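Local coordinates for CYTH domain-containing protein (Pyrococcus horikoshii, PDB 2EEN), which is of unknown function but, as a CYTH-domain protein related to class IV adenylyl cyclases, probably acts on phosphate-bearing substrates such as triphosphates, at residues I29-Y34 against I53-G58; H59-L64 against E82-E87; D125-L130 against R168-L173. All blocks are in the same frame, centred on the assembly; numbering follows the deposited sequence.

Contact 1: residues I29-Y34 against I53-G58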
loop_
_atom_site.group_PDB
_atom_site.type_symbol
_atom_site.label_atom_id
_atom_site.label_comp_id
_atom_site.label_asym_id
_atom_site.label_seq_id
_atom_site.Cartn_x
_atom_site.Cartn_y
_atom_site.Cartn_z
ATOM N N ILE A 29 -4.841 -19.922 -8.452
ATOM C CA ILE A 29 -5.233 -20.237 -7.090
ATOM C C ILE A 29 -5.173 -18.872 -6.416
ATOM O O ILE A 29 -4.219 -18.122 -6.612
ATOM C CB ILE A 29 -4.243 -21.187 -6.399
ATOM C CG1 ILE A 29 -4.422 -22.598 -6.955
ATOM C CG2 ILE A 29 -4.477 -21.177 -4.882
ATOM C CD1 ILE A 29 -3.348 -23.579 -6.510
ATOM N N HIS A 30 -6.215 -18.535 -5.665
ATOM C CA HIS A 30 -6.270 -17.262 -4.962
ATOM C C HIS A 30 -6.401 -17.495 -3.476
ATOM O O HIS A 30 -7.213 -18.304 -3.023
ATOM C CB HIS A 30 -7.476 -16.421 -5.385
ATOM C CG HIS A 30 -7.359 -15.812 -6.746
ATOM N ND1 HIS A 30 -8.307 -14.950 -7.252
ATOM C CD2 HIS A 30 -6.408 -15.932 -7.703
ATOM C CE1 HIS A 30 -7.946 -14.563 -8.462
ATOM N NE2 HIS A 30 -6.798 -15.144 -8.760
ATOM N N GLU A 31 -5.587 -16.774 -2.723
ATOM C CA GLU A 31 -5.628 -16.828 -1.274
ATOM C C GLU A 31 -5.741 -15.361 -0.885
ATOM O O GLU A 31 -4.784 -14.601 -1.011
ATOM C CB GLU A 31 -4.352 -17.460 -0.726
ATOM C CG GLU A 31 -4.278 -18.957 -0.992
ATOM C CD GLU A 31 -2.881 -19.518 -0.820
ATOM O OE1 GLU A 31 -2.215 -19.173 0.178
ATOM O OE2 GLU A 31 -2.454 -20.314 -1.679
ATOM N N ASP A 32 -6.932 -14.966 -0.452
ATOM C CA ASP A 32 -7.183 -13.583 -0.073
ATOM C C ASP A 32 -7.315 -13.398 1.415
ATOM O O ASP A 32 -7.926 -14.218 2.103
ATOM C CB ASP A 32 -8.477 -13.064 -0.703
ATOM C CG ASP A 32 -8.442 -13.084 -2.204
ATOM O OD1 ASP A 32 -7.358 -12.855 -2.765
ATOM O OD2 ASP A 32 -9.505 -13.309 -2.820
ATOM N N ILE A 33 -6.736 -12.315 1.913
ATOM C CA ILE A 33 -6.875 -11.995 3.318
ATOM C C ILE A 33 -7.611 -10.663 3.328
ATOM O O ILE A 33 -7.140 -9.682 2.744
ATOM C CB ILE A 33 -5.516 -11.837 4.042
ATOM C CG1 ILE A 33 -4.765 -13.175 4.081
ATOM C CG2 ILE A 33 -5.756 -11.389 5.470
ATOM C CD1 ILE A 33 -3.496 -13.162 4.885
ATOM N N TYR A 34 -8.784 -10.643 3.948
ATOM C CA TYR A 34 -9.561 -9.415 4.033
ATOM C C TYR A 34 -9.360 -8.790 5.395
ATOM O O TYR A 34 -9.269 -9.493 6.402
ATOM C CB TYR A 34 -11.040 -9.697 3.799
ATOM C CG TYR A 34 -11.364 -9.898 2.349
ATOM C CD1 TYR A 34 -11.692 -8.819 1.531
ATOM C CD2 TYR A 34 -11.332 -11.171 1.786
ATOM C CE1 TYR A 34 -11.982 -9.009 0.185
ATOM C CE2 TYR A 34 -11.620 -11.369 0.438
ATOM C CZ TYR A 34 -11.943 -10.285 -0.351
ATOM O OH TYR A 34 -12.215 -10.481 -1.681
ATOM N N ILE A 53 -3.035 -13.313 -2.944
ATOM C CA ILE A 53 -1.882 -14.044 -3.442
ATOM C C ILE A 53 -2.465 -14.882 -4.568
ATOM O O ILE A 53 -3.378 -15.680 -4.352
ATOM C CB ILE A 53 -1.263 -14.958 -2.370
ATOM C CG1 ILE A 53 -0.746 -14.110 -1.202
ATOM C CG2 ILE A 53 -0.118 -15.763 -2.982
ATOM C CD1 ILE A 53 -0.175 -14.922 -0.049
ATOM N N LYS A 54 -1.949 -14.669 -5.772
ATOM C CA LYS A 54 -2.417 -15.364 -6.961
ATOM C C LYS A 54 -1.323 -16.310 -7.442
ATOM O O LYS A 54 -0.187 -15.894 -7.661
ATOM C CB LYS A 54 -2.742 -14.322 -8.036
ATOM C CG LYS A 54 -3.394 -14.848 -9.300
ATOM C CD LYS A 54 -3.611 -13.705 -10.290
ATOM C CE LYS A 54 -4.536 -12.635 -9.721
ATOM N NZ LYS A 54 -4.657 -11.452 -10.626
ATOM N N ARG A 55 -1.668 -17.583 -7.594
ATOM C CA ARG A 55 -0.712 -18.584 -8.043
ATOM C C ARG A 55 -1.154 -19.211 -9.367
ATOM O O ARG A 55 -2.287 -19.678 -9.496
ATOM C CB ARG A 55 -0.568 -19.681 -6.985
ATOM C CG ARG A 55 -0.333 -19.175 -5.563
ATOM C CD ARG A 55 -0.218 -20.338 -4.585
ATOM N NE ARG A 55 -0.260 -19.918 -3.183
ATOM C CZ ARG A 55 0.730 -19.305 -2.542
ATOM N NH1 ARG A 55 1.868 -19.025 -3.167
ATOM N NH2 ARG A 55 0.582 -18.973 -1.266
ATOM N N PHE A 56 -0.256 -19.217 -10.348
ATOM C CA PHE A 56 -0.545 -19.800 -11.654
ATOM C C PHE A 56 0.767 -20.102 -12.371
ATOM O O PHE A 56 1.745 -19.384 -12.199
ATOM C CB PHE A 56 -1.389 -18.832 -12.492
ATOM C CG PHE A 56 -0.742 -17.496 -12.710
ATOM C CD1 PHE A 56 0.140 -17.293 -13.766
ATOM C CD2 PHE A 56 -0.991 -16.445 -11.836
ATOM C CE1 PHE A 56 0.767 -16.065 -13.941
ATOM C CE2 PHE A 56 -0.369 -15.216 -12.003
ATOM C CZ PHE A 56 0.510 -15.024 -13.058
ATOM N N ASN A 57 0.785 -21.177 -13.151
ATOM C CA ASN A 57 1.979 -21.568 -13.903
ATOM C C ASN A 57 3.330 -21.460 -13.183
ATOM O O ASN A 57 4.325 -21.053 -13.789
ATOM C CB ASN A 57 2.051 -20.755 -15.187
ATOM C CG ASN A 57 1.184 -21.319 -16.273
ATOM O OD1 ASN A 57 -0.042 -21.320 -16.174
ATOM N ND2 ASN A 57 1.819 -21.816 -17.326
ATOM N N GLY A 58 3.370 -21.828 -11.906
ATOM C CA GLY A 58 4.614 -21.759 -11.155
ATOM C C GLY A 58 4.921 -20.355 -10.672
ATOM O O GLY A 58 5.914 -20.125 -9.977
#

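Contact 2: residues H59-L64 against E82-E87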
loop_
_atom_site.group_PDB
_atom_site.type_symbol
_atom_site.label_atom_id
_atom_site.label_comp_id
_atom_site.label_asym_id
_atom_site.label_seq_id
_atom_site.Cartn_x
_atom_site.Cartn_y
_atom_site.Cartn_z
ATOM N N HIS A 59 4.055 -19.415 -11.034
ATOM C CA HIS A 59 4.221 -18.019 -10.655
ATOM C C HIS A 59 3.360 -17.652 -9.452
ATOM O O HIS A 59 2.372 -18.317 -9.151
ATOM C CB HIS A 59 3.831 -17.105 -11.817
ATOM C CG HIS A 59 4.538 -17.407 -13.098
ATOM N ND1 HIS A 59 5.908 -17.334 -13.229
ATOM C CD2 HIS A 59 4.064 -17.767 -14.316
ATOM C CE1 HIS A 59 6.246 -17.635 -14.471
ATOM N NE2 HIS A 59 5.146 -17.901 -15.150
ATOM N N ASN A 60 3.748 -16.577 -8.776
ATOM C CA ASN A 60 3.020 -16.066 -7.625
ATOM C C ASN A 60 2.955 -14.549 -7.768
ATOM O O ASN A 60 3.986 -13.896 -7.917
ATOM C CB ASN A 60 3.741 -16.404 -6.315
ATOM C CG ASN A 60 3.729 -17.886 -6.001
ATOM O OD1 ASN A 60 2.675 -18.472 -5.747
ATOM N ND2 ASN A 60 4.905 -18.502 -6.016
ATOM N N GLU A 61 1.748 -13.996 -7.750
ATOM C CA GLU A 61 1.572 -12.549 -7.835
ATOM C C GLU A 61 0.794 -12.149 -6.596
ATOM O O GLU A 61 -0.050 -12.904 -6.118
ATOM C CB GLU A 61 0.781 -12.143 -9.077
ATOM C CG GLU A 61 1.467 -12.434 -10.403
ATOM C CD GLU A 61 0.729 -11.810 -11.576
ATOM O OE1 GLU A 61 -0.517 -11.894 -11.614
ATOM O OE2 GLU A 61 1.397 -11.239 -12.464
ATOM N N VAL A 62 1.081 -10.967 -6.069
ATOM C CA VAL A 62 0.408 -10.504 -4.869
ATOM C C VAL A 62 -0.120 -9.108 -5.109
ATOM O O VAL A 62 0.568 -8.275 -5.680
ATOM C CB VAL A 62 1.371 -10.477 -3.679
ATOM C CG1 VAL A 62 0.635 -10.050 -2.424
ATOM C CG2 VAL A 62 1.998 -11.857 -3.496
ATOM N N PHE A 63 -1.349 -8.857 -4.674
ATOM C CA PHE A 63 -1.947 -7.547 -4.877
ATOM C C PHE A 63 -2.621 -7.036 -3.617
ATOM O O PHE A 63 -3.140 -7.816 -2.821
ATOM C CB PHE A 63 -2.999 -7.598 -5.995
ATOM C CG PHE A 63 -2.473 -8.106 -7.307
ATOM C CD1 PHE A 63 -2.375 -9.473 -7.552
ATOM C CD2 PHE A 63 -2.057 -7.217 -8.288
ATOM C CE1 PHE A 63 -1.865 -9.947 -8.765
ATOM C CE2 PHE A 63 -1.545 -7.678 -9.501
ATOM C CZ PHE A 63 -1.450 -9.050 -9.739
ATOM N N LEU A 64 -2.586 -5.722 -3.442
ATOM C CA LEU A 64 -3.247 -5.057 -2.327
ATOM C C LEU A 64 -4.365 -4.294 -3.025
ATOM O O LEU A 64 -4.110 -3.474 -3.909
ATOM C CB LEU A 64 -2.300 -4.082 -1.625
ATOM C CG LEU A 64 -2.946 -3.159 -0.589
ATOM C CD1 LEU A 64 -3.598 -3.976 0.520
ATOM C CD2 LEU A 64 -1.883 -2.250 0.004
ATOM N N GLU A 82 -5.941 -0.793 -6.953
ATOM C CA GLU A 82 -5.131 -1.981 -6.781
ATOM C C GLU A 82 -3.692 -1.744 -7.162
ATOM O O GLU A 82 -3.400 -1.114 -8.179
ATOM C CB GLU A 82 -5.702 -3.115 -7.630
ATOM C CG GLU A 82 -4.887 -4.393 -7.626
ATOM C CD GLU A 82 -5.677 -5.565 -8.175
ATOM O OE1 GLU A 82 -6.672 -5.962 -7.530
ATOM O OE2 GLU A 82 -5.315 -6.085 -9.249
ATOM N N VAL A 83 -2.796 -2.241 -6.325
ATOM C CA VAL A 83 -1.375 -2.124 -6.588
ATOM C C VAL A 83 -0.794 -3.513 -6.441
ATOM O O VAL A 83 -1.295 -4.333 -5.666
ATOM C CB VAL A 83 -0.681 -1.177 -5.597
ATOM C CG1 VAL A 83 -1.222 0.234 -5.786
ATOM C CG2 VAL A 83 -0.899 -1.649 -4.168
ATOM N N GLU A 84 0.258 -3.779 -7.200
ATOM C CA GLU A 84 0.890 -5.075 -7.134
ATOM C C GLU A 84 2.055 -5.031 -6.166
ATOM O O GLU A 84 2.878 -4.108 -6.208
ATOM C CB GLU A 84 1.384 -5.507 -8.516
ATOM C CG GLU A 84 1.719 -6.990 -8.576
ATOM C CD GLU A 84 2.171 -7.445 -9.947
ATOM O OE1 GLU A 84 1.762 -6.821 -10.950
ATOM O OE2 GLU A 84 2.921 -8.443 -10.019
ATOM N N ILE A 85 2.104 -6.019 -5.280
ATOM C CA ILE A 85 3.182 -6.144 -4.310
ATOM C C ILE A 85 4.214 -7.022 -5.011
ATOM O O ILE A 85 4.040 -8.231 -5.117
ATOM C CB ILE A 85 2.687 -6.822 -3.014
ATOM C CG1 ILE A 85 1.745 -5.873 -2.268
ATOM C CG2 ILE A 85 3.877 -7.211 -2.138
ATOM C CD1 ILE A 85 0.950 -6.530 -1.160
ATOM N N GLN A 86 5.278 -6.397 -5.501
ATOM C CA GLN A 86 6.314 -7.116 -6.237
ATOM C C GLN A 86 7.377 -7.768 -5.366
ATOM O O GLN A 86 8.101 -8.662 -5.815
ATOM C CB GLN A 86 6.973 -6.167 -7.241
ATOM C CG GLN A 86 6.002 -5.609 -8.270
ATOM C CD GLN A 86 6.667 -4.668 -9.252
ATOM O OE1 GLN A 86 7.596 -5.051 -9.964
ATOM N NE2 GLN A 86 6.194 -3.428 -9.296
ATOM N N GLU A 87 7.468 -7.322 -4.119
ATOM C CA GLU A 87 8.443 -7.859 -3.177
ATOM C C GLU A 87 8.037 -7.517 -1.752
ATOM O O GLU A 87 7.136 -6.706 -1.531
ATOM C CB GLU A 87 9.832 -7.283 -3.465
ATOM C CG GLU A 87 9.856 -5.770 -3.594
ATOM C CD GLU A 87 11.259 -5.208 -3.738
ATOM O OE1 GLU A 87 12.028 -5.724 -4.579
ATOM O OE2 GLU A 87 11.590 -4.244 -3.015
HETATM O O HOH W 1 3.359 -9.863 -7.530
#

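Contact 3: residues D125-L130 against R168-L173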
loop_
_atom_site.group_PDB
_atom_site.type_symbol
_atom_site.label_atom_id
_atom_site.label_comp_id
_atom_site.label_asym_id
_atom_site.label_seq_id
_atom_site.Cartn_x
_atom_site.Cartn_y
_atom_site.Cartn_z
ATOM N N ASP A 125 -15.109 -20.214 -10.481
ATOM C CA ASP A 125 -14.534 -20.206 -9.141
ATOM C C ASP A 125 -14.966 -21.367 -8.263
ATOM O O ASP A 125 -16.144 -21.680 -8.176
ATOM C CB ASP A 125 -14.912 -18.917 -8.405
ATOM C CG ASP A 125 -14.411 -17.667 -9.092
ATOM O OD1 ASP A 125 -13.557 -17.762 -10.004
ATOM O OD2 ASP A 125 -14.871 -16.576 -8.700
ATOM N N GLU A 126 -13.996 -22.005 -7.614
ATOM C CA GLU A 126 -14.275 -23.087 -6.671
ATOM C C GLU A 126 -13.771 -22.482 -5.372
ATOM O O GLU A 126 -12.572 -22.464 -5.118
ATOM C CB GLU A 126 -13.468 -24.340 -7.009
ATOM C CG GLU A 126 -13.742 -25.506 -6.079
ATOM C CD GLU A 126 -15.146 -26.062 -6.239
ATOM O OE1 GLU A 126 -15.444 -26.609 -7.322
ATOM O OE2 GLU A 126 -15.950 -25.953 -5.290
ATOM N N VAL A 127 -14.694 -21.979 -4.560
ATOM C CA VAL A 127 -14.345 -21.302 -3.316
ATOM C C VAL A 127 -14.441 -22.216 -2.111
ATOM O O VAL A 127 -15.488 -22.804 -1.853
ATOM C CB VAL A 127 -15.271 -20.090 -3.110
ATOM C CG1 VAL A 127 -14.857 -19.288 -1.892
ATOM C CG2 VAL A 127 -15.248 -19.222 -4.371
ATOM N N GLU A 128 -13.341 -22.325 -1.376
ATOM C CA GLU A 128 -13.315 -23.166 -0.183
ATOM C C GLU A 128 -14.354 -22.655 0.810
ATOM O O GLU A 128 -14.427 -21.454 1.095
ATOM C CB GLU A 128 -11.925 -23.147 0.457
ATOM C CG GLU A 128 -10.826 -23.693 -0.438
ATOM C CD GLU A 128 -9.547 -23.993 0.327
ATOM O OE1 GLU A 128 -9.416 -23.525 1.475
ATOM O OE2 GLU A 128 -8.671 -24.692 -0.227
ATOM N N GLY A 129 -15.175 -23.570 1.313
ATOM C CA GLY A 129 -16.193 -23.191 2.272
ATOM C C GLY A 129 -17.486 -22.652 1.689
ATOM O O GLY A 129 -18.422 -22.381 2.440
ATOM N N LEU A 130 -17.548 -22.485 0.368
ATOM C CA LEU A 130 -18.757 -21.977 -0.280
ATOM C C LEU A 130 -19.208 -22.808 -1.475
ATOM O O LEU A 130 -20.398 -23.093 -1.620
ATOM C CB LEU A 130 -18.570 -20.532 -0.742
ATOM C CG LEU A 130 -18.449 -19.406 0.278
ATOM C CD1 LEU A 130 -18.374 -18.103 -0.503
ATOM C CD2 LEU A 130 -19.651 -19.376 1.228
ATOM N N ARG A 168 -23.455 -10.318 -3.116
ATOM C CA ARG A 168 -22.624 -10.444 -1.930
ATOM C C ARG A 168 -21.283 -11.079 -2.286
ATOM O O ARG A 168 -21.197 -12.020 -3.061
ATOM C CB ARG A 168 -23.344 -11.336 -0.912
ATOM C CG ARG A 168 -24.455 -10.623 -0.141
ATOM C CD ARG A 168 -25.228 -11.592 0.761
ATOM N NE ARG A 168 -25.710 -12.716 -0.035
ATOM C CZ ARG A 168 -26.378 -13.726 0.573
ATOM N NH1 ARG A 168 -26.598 -13.710 1.878
ATOM N NH2 ARG A 168 -26.826 -14.741 -0.169
ATOM N N SER A 169 -20.240 -10.519 -1.697
ATOM C CA SER A 169 -18.887 -10.992 -1.915
ATOM C C SER A 169 -18.707 -12.331 -1.223
ATOM O O SER A 169 -19.483 -12.697 -0.331
ATOM C CB SER A 169 -17.897 -9.998 -1.322
ATOM O OG SER A 169 -18.116 -9.860 0.073
ATOM N N TYR A 170 -17.680 -13.064 -1.630
ATOM C CA TYR A 170 -17.409 -14.343 -0.995
ATOM C C TYR A 170 -17.161 -14.088 0.485
ATOM O O TYR A 170 -17.565 -14.882 1.334
ATOM C CB TYR A 170 -16.181 -15.006 -1.615
ATOM C CG TYR A 170 -16.376 -15.401 -3.055
ATOM C CD1 TYR A 170 -17.515 -16.102 -3.457
ATOM C CD2 TYR A 170 -15.417 -15.094 -4.017
ATOM C CE1 TYR A 170 -17.694 -16.482 -4.777
ATOM C CE2 TYR A 170 -15.586 -15.472 -5.340
ATOM C CZ TYR A 170 -16.722 -16.164 -5.715
ATOM O OH TYR A 170 -16.887 -16.528 -7.024
ATOM N N LEU A 171 -16.497 -12.976 0.789
ATOM C CA LEU A 171 -16.211 -12.621 2.173
ATOM C C LEU A 171 -17.507 -12.523 2.969
ATOM O O LEU A 171 -17.629 -13.112 4.043
ATOM C CB LEU A 171 -15.473 -11.282 2.248
ATOM C CG LEU A 171 -15.281 -10.716 3.658
ATOM C CD1 LEU A 171 -14.419 -11.666 4.474
ATOM C CD2 LEU A 171 -14.637 -9.337 3.580
ATOM N N GLU A 172 -18.470 -11.776 2.440
ATOM C CA GLU A 172 -19.752 -11.607 3.122
ATOM C C GLU A 172 -20.478 -12.932 3.297
ATOM O O GLU A 172 -21.083 -13.191 4.340
ATOM C CB GLU A 172 -20.637 -10.637 2.342
ATOM C CG GLU A 172 -20.163 -9.201 2.394
ATOM C CD GLU A 172 -20.990 -8.283 1.513
ATOM O OE1 GLU A 172 -20.960 -8.452 0.275
ATOM O OE2 GLU A 172 -21.673 -7.391 2.059
ATOM N N LEU A 173 -20.426 -13.761 2.266
ATOM C CA LEU A 173 -21.077 -15.058 2.306
ATOM C C LEU A 173 -20.423 -15.936 3.364
ATOM O O LEU A 173 -21.109 -16.633 4.112
ATOM C CB LEU A 173 -20.987 -15.731 0.932
ATOM C CG LEU A 173 -21.807 -15.034 -0.155
ATOM C CD1 LEU A 173 -21.521 -15.674 -1.495
ATOM C CD2 LEU A 173 -23.293 -15.128 0.176
#

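Contact 1: residues I29-Y34 against I53-G58
The guanidinium of Arg-55 presents its edge to the carboxylate of Glu-31 and carries Ile-53 CG2 over the centre of one face, 3.6 Å above the plane. The grip is side-on and uses two nitrogens, one for each carboxylate oxygen. Arg-55 NE gives an almost straight bond to Glu-31 OE2 at 2.7 Å (174° at the hydrogen), and Arg-55 NH2 reaches Glu-31 OE1 at 3.2 Å. Both oxygens lie close to the guanidinium plane, yet each is met from above the carboxylate plane, because the two groups are turned 47° apart. The arginine chain is extended from CG to NE, which lays its head across Ile-53 at the level of Glu-31. Arg-55 NH1 is hydrogen-bonded to Asn-60 OD1, a third bond that should help fix the rotation of the group.

On the other face of the sheet the imidazole of His-30 lies alongside the aliphatic part of Lys-54, both side chains pointing the same way. His-30 NE2 approaches Lys-54 CG to 3.5 Å, obliquely to the ring. NE2 is hydrogen-bonded to Glu-28 and ND1 to Lys-109.

Between these two layers of side chains the backbones pair as antiparallel strands, 167° between their directions. Ile-29 with Arg-55 and Glu-31 with Ile-53 are hydrogen-bonded pairs, evidenced by Ile-29 N to Arg-55 O at 2.8 Å and Glu-31 N to Ile-53 O at 3.0 Å; His-30 with Lys-54 is the non-hydrogen-bonded pair between them. The charged residues around His-30, including Asp-32 with its salt bridge to Arg-52, are consistent with the polar tunnel interior of CYTH proteins. Strand 23-36 lies between strands 102-117 and 48-56, and strand 48-56 is followed in the sheet by strand 59-70.

Contact 2: residues H59-L64 against E82-E87
Phe-63 is crossed at a slant by two glutamates of the opposite strand, its ring plane turned 42° from the carboxylate of Glu-82 and 41° from that of Glu-84. Glu-84 comes closest with CG, 3.5 Å from Phe-63 CE2, its OE1 following at 3.7 Å from CE2, whereas Glu-82 touches mainly through OE2, 3.6 Å from Phe-63 CD2. The other oxygen of Glu-82, OE1, bonds to Thr-65. In both glutamates CG is anti to the backbone N, and the extended chains beyond it bring the carboxylates alongside the ring.

These residues belong to the beta hairpin of strands 59-70 and 78-85, the latter an outermost strand of the sheet within its chain. Its backbone bonds here are Leu-64 N to Val-83 O at 2.9 Å, Val-83 N to Leu-64 O at 3.0 Å and Ile-85 N to Val-62 O at 2.8 Å. On the face opposite Phe-63 the contact is apolar: Val-62 CG1 meets Ile-85 CD1 at 3.8 Å, and Leu-64 CB lies equally near Val-83 CG2. Helix 89-98 packs on Val-62 and Ile-85, while Leu-95 and Tyr-92 of the second subunit pack on Leu-64 and Val-83.

Where the strands begin to part, a water accepts from Val-62 N and donates to Glu-84 OE2 and Ile-85 O. Glu-61 OE2 lies 4.0 Å from Glu-84 OE2, the two carboxylates crossing with their planes 61° apart.

Contact 3: residues D125-L130 against R168-L173
At the start of helix 170-176, Tyr-170 reaches out to strand 120-127 and bonds Asp-125. Tyr-170 OH donates to Asp-125 OD2 at 2.6 Å, which accepts with its anti lone pair. OD2 lies at the ring edge, near its plane, while the carboxylate plane is turned 66° from that of the ring. Arg-111 forms a salt bridge with the same oxygen. Val-127 sits over a face of the ring: its CG2 stands 3.7 Å from the Tyr-170 centroid and 13° off the normal, a CH-pi contact. CG2 is anti to the carbonyl carbon of Val-127, which turns this methyl toward the tyrosine.

The helix start itself is a capping box: Ser-169 OG accepts from Glu-172 N at 3.1 Å, and Glu-172 OE1 accepts from Ser-169 N at 2.9 Å. This reciprocal pair fixes the first turn from which Tyr-170 projects.

Beyond the strand's end, Leu-130 packs against both the Tyr-170 ring and Leu-173, about one turn further along the helix. Its CD1 lies 3.7 Å from Tyr-170 CD1 and 3.8 Å from Leu-173 CB, the two leucine side chains crossing at about a right angle. Phe-133 of strand 131-139 meets the Tyr-170 ring edge-to-face, and Lys-7 makes a cation-pi contact with it.

From the N terminus, contact 1 comes first, closing an 18-residue loop that holds helix 42-45 and joining strands 23-36 and 48-56. The chain passes at once from Gly-58 to His-59, where contact 2 opens; it closes the hairpin of strands 59-70 and 78-85. The two touch through Lys-54 N and Glu-61 O, 2.6 Å apart, as neighbours in one antiparallel sheet. Contact 3 closes the longest loop, 37 residues including helix 146-160, and brings the C-terminal helix 170-176 against the sheet. All three run in series, none nested or crossed. Tyr-34 meets Leu-171 between contacts 1 and 3, whereas contacts 2 and 3 stay about 13 Å apart at their nearest atoms.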